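Local coordinates for protein enoyl-CoA hydratase subunit II (PDB 2EJ5) that probably hydrates the double bond of enoyl-CoA thioesters, perhaps in phenylacetic acid catabolism, as a member of the crotonase family, at residues A[2-7]-A[37-42]; A[7-12]-A[47-51]; A[12-16]-A[189-194]. All coordinates share one frame; numbering follows the deposited sequence.

Contact 1 (A[2-7]-A[37-42])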
loop_
_atom_site.group_PDB
_atom_site.type_symbol
_atom_site.label_atom_id
_atom_site.label_comp_id
_atom_site.label_asym_id
_atom_site.label_seq_id
_atom_site.Cartn_x
_atom_site.Cartn_y
_atom_site.Cartn_z
ATOM N N TYR A 2 6.156 -22.672 31.121
ATOM C CA TYR A 2 6.984 -21.726 30.369
ATOM C C TYR A 2 7.667 -20.823 31.385
ATOM O O TYR A 2 7.097 -20.547 32.434
ATOM C CB TYR A 2 6.115 -20.859 29.427
ATOM C CG TYR A 2 5.492 -21.577 28.226
ATOM C CD1 TYR A 2 6.291 -22.171 27.240
ATOM C CD2 TYR A 2 4.120 -21.622 28.063
ATOM C CE1 TYR A 2 5.725 -22.820 26.140
ATOM C CE2 TYR A 2 3.542 -22.250 26.957
ATOM C CZ TYR A 2 4.349 -22.843 26.010
ATOM O OH TYR A 2 3.776 -23.454 24.934
ATOM N N GLU A 3 8.867 -20.337 31.075
ATOM C CA GLU A 3 9.636 -19.518 32.031
ATOM C C GLU A 3 9.794 -18.052 31.668
ATOM O O GLU A 3 9.994 -17.216 32.555
ATOM C CB GLU A 3 11.019 -20.117 32.225
ATOM C CG GLU A 3 10.993 -21.614 32.257
ATOM C CD GLU A 3 12.347 -22.216 32.478
ATOM O OE1 GLU A 3 12.372 -23.345 33.000
ATOM O OE2 GLU A 3 13.369 -21.562 32.127
ATOM N N THR A 4 9.750 -17.736 30.368
ATOM C CA THR A 4 9.929 -16.346 29.937
ATOM C C THR A 4 8.610 -15.726 29.464
ATOM O O THR A 4 8.537 -14.526 29.254
ATOM C CB THR A 4 10.954 -16.214 28.804
ATOM O OG1 THR A 4 10.456 -16.900 27.647
ATOM C CG2 THR A 4 12.316 -16.803 29.228
ATOM N N ILE A 5 7.602 -16.565 29.277
ATOM C CA ILE A 5 6.256 -16.107 28.954
ATOM C C ILE A 5 5.246 -16.818 29.843
ATOM O O ILE A 5 5.564 -17.832 30.513
ATOM C CB ILE A 5 5.890 -16.378 27.463
ATOM C CG1 ILE A 5 5.588 -17.861 27.246
ATOM C CG2 ILE A 5 7.008 -15.844 26.506
ATOM C CD1 ILE A 5 4.904 -18.165 25.950
ATOM N N ARG A 6 4.032 -16.284 29.816
ATOM C CA ARG A 6 2.865 -16.852 30.469
ATOM C C ARG A 6 1.870 -17.135 29.352
ATOM O O ARG A 6 1.653 -16.297 28.456
ATOM C CB ARG A 6 2.315 -15.859 31.513
ATOM C CG ARG A 6 1.380 -16.438 32.572
ATOM C CD ARG A 6 1.302 -15.467 33.794
ATOM N NE ARG A 6 0.613 -14.217 33.474
ATOM C CZ ARG A 6 0.981 -13.006 33.897
ATOM N NH1 ARG A 6 2.065 -12.844 34.654
ATOM N NH2 ARG A 6 0.270 -11.944 33.527
ATOM N N TYR A 7 1.318 -18.346 29.378
ATOM C CA TYR A 7 0.321 -18.765 28.431
ATOM C C TYR A 7 -0.859 -19.261 29.234
ATOM O O TYR A 7 -0.731 -20.206 30.007
ATOM C CB TYR A 7 0.872 -19.866 27.519
ATOM C CG TYR A 7 -0.103 -20.365 26.483
ATOM C CD1 TYR A 7 -0.342 -19.647 25.293
ATOM C CD2 TYR A 7 -0.788 -21.554 26.676
ATOM C CE1 TYR A 7 -1.246 -20.117 24.345
ATOM C CE2 TYR A 7 -1.698 -22.011 25.748
ATOM C CZ TYR A 7 -1.918 -21.297 24.572
ATOM O OH TYR A 7 -2.808 -21.802 23.645
ATOM N N LYS A 37 6.388 -22.214 20.281
ATOM C CA LYS A 37 5.595 -23.330 20.818
ATOM C C LYS A 37 4.156 -22.937 21.213
ATOM O O LYS A 37 3.206 -23.642 20.878
ATOM C CB LYS A 37 6.332 -23.923 22.029
ATOM C CG LYS A 37 5.708 -25.217 22.571
ATOM C CD LYS A 37 6.673 -25.907 23.538
ATOM C CE LYS A 37 6.072 -27.175 24.149
ATOM N NZ LYS A 37 4.888 -26.867 25.025
ATOM N N ALA A 38 4.024 -21.815 21.909
ATOM C CA ALA A 38 2.735 -21.317 22.392
ATOM C C ALA A 38 1.832 -20.961 21.197
ATOM O O ALA A 38 0.655 -21.286 21.196
ATOM C CB ALA A 38 2.951 -20.107 23.260
ATOM N N LEU A 39 2.400 -20.306 20.164
ATOM C CA LEU A 39 1.603 -19.955 18.975
ATOM C C LEU A 39 1.119 -21.178 18.282
ATOM O O LEU A 39 0.009 -21.216 17.807
ATOM C CB LEU A 39 2.375 -19.083 17.980
ATOM C CG LEU A 39 2.699 -17.658 18.428
ATOM C CD1 LEU A 39 3.597 -16.994 17.387
ATOM C CD2 LEU A 39 1.438 -16.791 18.794
ATOM N N LYS A 40 1.958 -22.212 18.219
ATOM C CA LYS A 40 1.569 -23.438 17.531
ATOM C C LYS A 40 0.502 -24.159 18.376
ATOM O O LYS A 40 -0.424 -24.732 17.829
ATOM C CB LYS A 40 2.806 -24.337 17.256
ATOM C CG LYS A 40 3.870 -23.710 16.310
ATOM C CD LYS A 40 5.153 -24.557 16.239
ATOM C CE LYS A 40 6.121 -24.061 15.132
ATOM N NZ LYS A 40 7.436 -24.860 15.001
ATOM N N GLN A 41 0.634 -24.068 19.692
ATOM C CA GLN A 41 -0.327 -24.628 20.670
ATOM C C GLN A 41 -1.710 -23.981 20.436
ATOM O O GLN A 41 -2.695 -24.667 20.126
ATOM C CB GLN A 41 0.186 -24.326 22.079
ATOM C CG GLN A 41 -0.522 -24.987 23.283
ATOM C CD GLN A 41 0.360 -24.948 24.570
ATOM O OE1 GLN A 41 1.545 -24.540 24.532
ATOM N NE2 GLN A 41 -0.224 -25.374 25.715
ATOM N N ALA A 42 -1.737 -22.648 20.522
ATOM C CA ALA A 42 -2.958 -21.874 20.229
ATOM C C ALA A 42 -3.581 -22.216 18.887
ATOM O O ALA A 42 -4.799 -22.375 18.782
ATOM C CB ALA A 42 -2.665 -20.378 20.341
#
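Y2, I5 and Y7 pack against A38, Q41 and A42 in a strand-on-helix contact at the margin of the crotonase fold, where the edge strand 5-10 packs against helix 29-44. The segments 5-7 and 37-42 run nearly parallel, at 11° and 10.3 Å between axes, and the case illustrates how a small helical residue admits aromatic neighbours. A38 offers only a methyl group: its CB meets I5 CD1 at 3.8 Å and Y7 CD1 at 3.9 Å, while I5 CD1 in turn lies over one face of the Y2 ring, towards the rim. The amide of Q41 reaches between the two tyrosines. From Y2 OH a short hydrogen bond of 2.5 Å goes to Q41 OE1, approached almost straight along the C=O axis (167°), consistent with the oxygen being the end turned to Y2. At the other end of the amide, Q41 NE2 lies 3.7 Å from Y7 CE2, with ring and amide planes 38° apart. Nearer the N terminus, E34 of the same helix accepts hydrogen bonds from E3 N and T4 OG1. With CG of Y7 turned away from its own amide nitrogen, the ring extends to the helix, where Y7 OH lies 3.6 Å from A42 CB.

Contact 2 (A[7-12]-A[47-51])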
loop_
_atom_site.group_PDB
_atom_site.type_symbol
_atom_site.label_atom_id
_atom_site.label_comp_id
_atom_site.label_asym_id
_atom_site.label_seq_id
_atom_site.Cartn_x
_atom_site.Cartn_y
_atom_site.Cartn_z
ATOM N N TYR A 7 1.318 -18.346 29.378
ATOM C CA TYR A 7 0.321 -18.765 28.431
ATOM C C TYR A 7 -0.859 -19.261 29.234
ATOM O O TYR A 7 -0.731 -20.206 30.007
ATOM C CB TYR A 7 0.872 -19.866 27.519
ATOM C CG TYR A 7 -0.103 -20.365 26.483
ATOM C CD1 TYR A 7 -0.342 -19.647 25.293
ATOM C CD2 TYR A 7 -0.788 -21.554 26.676
ATOM C CE1 TYR A 7 -1.246 -20.117 24.345
ATOM C CE2 TYR A 7 -1.698 -22.011 25.748
ATOM C CZ TYR A 7 -1.918 -21.297 24.572
ATOM O OH TYR A 7 -2.808 -21.802 23.645
ATOM N N GLU A 8 -1.997 -18.599 29.062
ATOM C CA GLU A 8 -3.193 -18.895 29.836
ATOM C C GLU A 8 -4.400 -18.729 28.917
ATOM O O GLU A 8 -4.571 -17.678 28.305
ATOM C CB GLU A 8 -3.267 -17.908 31.002
ATOM C CG GLU A 8 -4.195 -18.306 32.136
ATOM C CD GLU A 8 -4.149 -17.320 33.299
ATOM O OE1 GLU A 8 -3.078 -16.691 33.557
ATOM O OE2 GLU A 8 -5.202 -17.172 33.964
ATOM N N VAL A 9 -5.194 -19.779 28.768
ATOM C CA VAL A 9 -6.464 -19.667 28.079
ATOM C C VAL A 9 -7.544 -19.229 29.103
ATOM O O VAL A 9 -7.728 -19.868 30.149
ATOM C CB VAL A 9 -6.850 -20.981 27.332
ATOM C CG1 VAL A 9 -8.203 -20.865 26.614
ATOM C CG2 VAL A 9 -5.768 -21.377 26.320
ATOM N N LYS A 10 -8.199 -18.104 28.827
ATOM C CA LYS A 10 -9.310 -17.624 29.643
ATOM C C LYS A 10 -10.524 -17.483 28.732
ATOM O O LYS A 10 -10.572 -16.626 27.841
ATOM C CB LYS A 10 -8.964 -16.323 30.334
ATOM C CG LYS A 10 -7.912 -16.492 31.455
ATOM C CD LYS A 10 -7.348 -15.182 31.939
ATOM C CE LYS A 10 -8.430 -14.209 32.339
ATOM N NZ LYS A 10 -9.022 -14.479 33.686
ATOM N N GLY A 11 -11.474 -18.386 28.922
ATOM C CA GLY A 11 -12.649 -18.461 28.079
ATOM C C GLY A 11 -12.170 -19.155 26.833
ATOM O O GLY A 11 -11.700 -20.293 26.897
ATOM N N GLN A 12 -12.263 -18.458 25.699
ATOM C CA GLN A 12 -11.686 -18.966 24.458
ATOM C C GLN A 12 -10.595 -18.061 23.893
ATOM O O GLN A 12 -10.337 -18.069 22.690
ATOM C CB GLN A 12 -12.773 -19.219 23.456
ATOM C CG GLN A 12 -13.798 -20.194 24.031
ATOM C CD GLN A 12 -14.600 -20.843 22.973
ATOM O OE1 GLN A 12 -14.345 -21.980 22.606
ATOM N NE2 GLN A 12 -15.572 -20.124 22.454
ATOM N N ASN A 47 -10.236 -25.032 21.250
ATOM C CA ASN A 47 -10.908 -24.197 22.225
ATOM C C ASN A 47 -10.415 -22.750 22.158
ATOM O O ASN A 47 -11.056 -21.871 22.706
ATOM C CB ASN A 47 -10.745 -24.747 23.641
ATOM C CG ASN A 47 -11.550 -23.952 24.683
ATOM O OD1 ASN A 47 -12.778 -23.777 24.565
ATOM N ND2 ASN A 47 -10.855 -23.446 25.681
ATOM N N VAL A 48 -9.277 -22.524 21.487
ATOM C CA VAL A 48 -8.694 -21.185 21.355
ATOM C C VAL A 48 -9.248 -20.544 20.082
ATOM O O VAL A 48 -9.134 -21.114 18.992
ATOM C CB VAL A 48 -7.122 -21.224 21.318
ATOM C CG1 VAL A 48 -6.526 -19.808 20.979
ATOM C CG2 VAL A 48 -6.576 -21.705 22.655
ATOM N N ARG A 49 -9.909 -19.393 20.233
ATOM C CA ARG A 49 -10.486 -18.691 19.081
ATOM C C ARG A 49 -9.890 -17.297 18.876
ATOM O O ARG A 49 -10.231 -16.631 17.919
ATOM C CB ARG A 49 -12.020 -18.648 19.177
ATOM C CG ARG A 49 -12.682 -20.038 18.907
ATOM C CD ARG A 49 -14.121 -20.056 19.367
ATOM N NE ARG A 49 -14.987 -19.384 18.402
ATOM C CZ ARG A 49 -16.269 -19.124 18.616
ATOM N NH1 ARG A 49 -16.825 -19.460 19.802
ATOM N NH2 ARG A 49 -16.980 -18.493 17.684
ATOM N N CYS A 50 -9.025 -16.857 19.783
ATOM C CA CYS A 50 -8.329 -15.585 19.660
ATOM C C CYS A 50 -7.058 -15.664 20.448
ATOM O O CYS A 50 -6.977 -16.393 21.455
ATOM C CB CYS A 50 -9.173 -14.413 20.201
ATOM S SG CYS A 50 -8.513 -12.719 19.843
ATOM N N VAL A 51 -6.052 -14.929 20.016
ATOM C CA VAL A 51 -4.815 -14.869 20.778
ATOM C C VAL A 51 -4.514 -13.446 21.128
ATOM O O VAL A 51 -4.662 -12.550 20.298
ATOM C CB VAL A 51 -3.587 -15.494 20.009
ATOM C CG1 VAL A 51 -2.301 -15.363 20.838
ATOM C CG2 VAL A 51 -3.850 -16.957 19.708
#
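Q12 runs beside R49, both side chains pointing the same way, and crosses N47 at about a right angle, where the β-hairpin of strands 5-10 and 13-18 turns next to the approach to strand 50-55. The Q12 amide stands steeply to the R49 guanidinium, their planes 78° apart, and meets it at the edge; its own plane is inclined by 40° to the N47 amide. With CG anti to the carbonyl carbon, the Q12 chain sets off over the backbone of N47, Q12 CG being 3.5 Å from N47 O. A glycine in place of Q12 would probably open a gap over N47 and leave the R49 side chain without its flanking amide. The R49 guanidinium is held mainly elsewhere, NE by T201 OG1 and NH2 by M199 O. The backbone shows how one carbonyl can serve two donors: Q12 O accepts a nearly straight bond from R49 N (2.8 Å, 171°) and a weak one from C50 N at 3.4 Å. On the apolar side, V48, whose side chain sets off away from strand 5-10, still touches it through one methyl. V48 CG2 lies 3.8 Å from V9 CG2 and 3.9 Å from Y7 OH.

Contact 3 (A[12-16]-A[189-194])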
loop_
_atom_site.group_PDB
_atom_site.type_symbol
_atom_site.label_atom_id
_atom_site.label_comp_id
_atom_site.label_asym_id
_atom_site.label_seq_id
_atom_site.Cartn_x
_atom_site.Cartn_y
_atom_site.Cartn_z
ATOM N N GLN A 12 -12.263 -18.458 25.699
ATOM C CA GLN A 12 -11.686 -18.966 24.458
ATOM C C GLN A 12 -10.595 -18.061 23.893
ATOM O O GLN A 12 -10.337 -18.069 22.690
ATOM C CB GLN A 12 -12.773 -19.219 23.456
ATOM C CG GLN A 12 -13.798 -20.194 24.031
ATOM C CD GLN A 12 -14.600 -20.843 22.973
ATOM O OE1 GLN A 12 -14.345 -21.980 22.606
ATOM N NE2 GLN A 12 -15.572 -20.124 22.454
ATOM N N VAL A 13 -9.973 -17.286 24.772
ATOM C CA VAL A 13 -8.820 -16.525 24.371
ATOM C C VAL A 13 -7.539 -16.975 25.045
ATOM O O VAL A 13 -7.485 -17.150 26.287
ATOM C CB VAL A 13 -9.039 -14.939 24.250
ATOM C CG1 VAL A 13 -10.422 -14.447 24.674
ATOM C CG2 VAL A 13 -7.855 -14.073 24.736
ATOM N N ALA A 14 -6.535 -17.230 24.210
ATOM C CA ALA A 14 -5.191 -17.493 24.716
ATOM C C ALA A 14 -4.463 -16.181 24.955
ATOM O O ALA A 14 -4.252 -15.385 24.031
ATOM C CB ALA A 14 -4.401 -18.429 23.757
ATOM N N TRP A 15 -4.101 -15.950 26.207
ATOM C CA TRP A 15 -3.372 -14.787 26.638
ATOM C C TRP A 15 -1.895 -15.196 26.658
ATOM O O TRP A 15 -1.466 -16.054 27.461
ATOM C CB TRP A 15 -3.877 -14.326 28.002
ATOM C CG TRP A 15 -5.307 -13.831 27.946
ATOM C CD1 TRP A 15 -6.473 -14.595 27.999
ATOM C CD2 TRP A 15 -5.726 -12.474 27.785
ATOM N NE1 TRP A 15 -7.574 -13.778 27.884
ATOM C CE2 TRP A 15 -7.148 -12.473 27.760
ATOM C CE3 TRP A 15 -5.040 -11.253 27.655
ATOM C CZ2 TRP A 15 -7.889 -11.294 27.612
ATOM C CZ3 TRP A 15 -5.766 -10.088 27.509
ATOM C CH2 TRP A 15 -7.191 -10.114 27.495
ATOM N N LEU A 16 -1.131 -14.647 25.726
ATOM C CA LEU A 16 0.303 -14.918 25.633
ATOM C C LEU A 16 1.012 -13.691 26.169
ATOM O O LEU A 16 1.077 -12.616 25.537
ATOM C CB LEU A 16 0.674 -15.310 24.176
ATOM C CG LEU A 16 2.012 -16.052 23.945
ATOM C CD1 LEU A 16 2.161 -16.579 22.517
ATOM C CD2 LEU A 16 3.223 -15.221 24.371
ATOM N N VAL A 189 -9.260 -4.244 26.348
ATOM C CA VAL A 189 -8.517 -5.352 25.761
ATOM C C VAL A 189 -9.302 -6.662 25.882
ATOM O O VAL A 189 -9.515 -7.355 24.885
ATOM C CB VAL A 189 -7.088 -5.498 26.383
ATOM C CG1 VAL A 189 -6.427 -6.753 25.907
ATOM C CG2 VAL A 189 -6.245 -4.272 26.043
ATOM N N LYS A 190 -9.734 -7.015 27.095
ATOM C CA LYS A 190 -10.519 -8.238 27.224
ATOM C C LYS A 190 -11.783 -8.237 26.370
ATOM O O LYS A 190 -12.086 -9.238 25.765
ATOM C CB LYS A 190 -10.771 -8.691 28.693
ATOM C CG LYS A 190 -11.801 -7.982 29.490
ATOM C CD LYS A 190 -12.179 -8.772 30.817
ATOM C CE LYS A 190 -13.266 -9.827 30.616
ATOM N NZ LYS A 190 -13.786 -10.322 31.945
ATOM N N GLN A 191 -12.508 -7.129 26.299
ATOM C CA GLN A 191 -13.746 -7.132 25.513
ATOM C C GLN A 191 -13.465 -7.302 23.997
ATOM O O GLN A 191 -14.222 -7.961 23.288
ATOM C CB GLN A 191 -14.533 -5.826 25.741
ATOM C CG GLN A 191 -15.065 -5.638 27.187
ATOM C CD GLN A 191 -16.117 -4.535 27.266
ATOM O OE1 GLN A 191 -16.552 -4.140 28.366
ATOM N NE2 GLN A 191 -16.534 -4.029 26.105
ATOM N N PHE A 192 -12.377 -6.686 23.516
ATOM C CA PHE A 192 -11.999 -6.790 22.082
ATOM C C PHE A 192 -11.635 -8.240 21.760
ATOM O O PHE A 192 -12.125 -8.809 20.793
ATOM C CB PHE A 192 -10.830 -5.816 21.771
ATOM C CG PHE A 192 -10.517 -5.684 20.290
ATOM C CD1 PHE A 192 -11.242 -4.809 19.494
ATOM C CD2 PHE A 192 -9.482 -6.423 19.714
ATOM C CE1 PHE A 192 -10.954 -4.678 18.129
ATOM C CE2 PHE A 192 -9.189 -6.318 18.342
ATOM C CZ PHE A 192 -9.919 -5.446 17.553
ATOM N N ALA A 193 -10.791 -8.850 22.598
ATOM C CA ALA A 193 -10.425 -10.251 22.426
ATOM C C ALA A 193 -11.627 -11.192 22.547
ATOM O O ALA A 193 -11.787 -12.099 21.732
ATOM C CB ALA A 193 -9.308 -10.655 23.394
ATOM N N GLU A 194 -12.506 -10.961 23.522
ATOM C CA GLU A 194 -13.665 -11.823 23.622
ATOM C C GLU A 194 -14.588 -11.617 22.473
ATOM O O GLU A 194 -15.122 -12.570 21.954
ATOM C CB GLU A 194 -14.360 -11.678 24.977
ATOM C CG GLU A 194 -13.373 -12.120 26.090
ATOM C CD GLU A 194 -13.980 -12.156 27.475
ATOM O OE1 GLU A 194 -15.042 -11.505 27.691
ATOM O OE2 GLU A 194 -13.351 -12.818 28.339
HETATM O O HOH W 1 -10.454 -13.829 28.193
#
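W15 and V13 reach from strand 13-18 to the flank of helix 185-197, a worked example of how alternate residues of a strand fit the relief of a helix. The strand segment 13-16 and the helix segment 189-194 cross at 134°, their axes 9.7 Å apart at closest. The large bump is the six-membered part of the W15 indole, which enters edge first between V189 and the backbone of K190. V189 CG1 lies 3.8 Å from W15 CZ3, and K190 CA meets W15 CH2 at 3.8 Å in the plane of the ring, so here the backbone itself forms the wall. One turn further on, A193 supplies a shallow hollow, into which V13 pushes a methyl: V13 CG2 to A193 CB is 3.9 Å. The same CG2 sits on one face of the indole, near its rim. V13 CG1 rests against E194 CG at 4.0 Å, though the eclipsed chi1 of V13 (4°) makes the exact placing of its methyls doubtful. A water accepts from W15 NE1 at 2.9 Å and donates to E194 OE2 at 3.1 Å, linking ring and helix. F192 of the same helix packs edge-to-face on F118 and touches L161 of the second subunit. Since L16 faces helix 29-44 while V13 and W15 face this helix, strand 13-18 has helices over both faces, the α/β layering of the crotonase fold.

Overall arrangement
From the N terminus, the chain first forms strand 5-10, turns through the hairpin into strand 13-18 and climbs into helix 29-44, where contact 1 closes the first loop. Strand 50-55 follows, and contact 2 brings its start back to the hairpin turn. Contact 3 waits for helix 185-197, far along the chain. None of the three nests inside another: their segments alternate, so each pair of contacts crosses. Contacts 1 and 2 share Y7, and contacts 2 and 3 share Q12. Backbone pairing of A14 with C50 and of W15 with E8 puts strand 13-18 between its two neighbours, tying hairpin, sheet and both helices together.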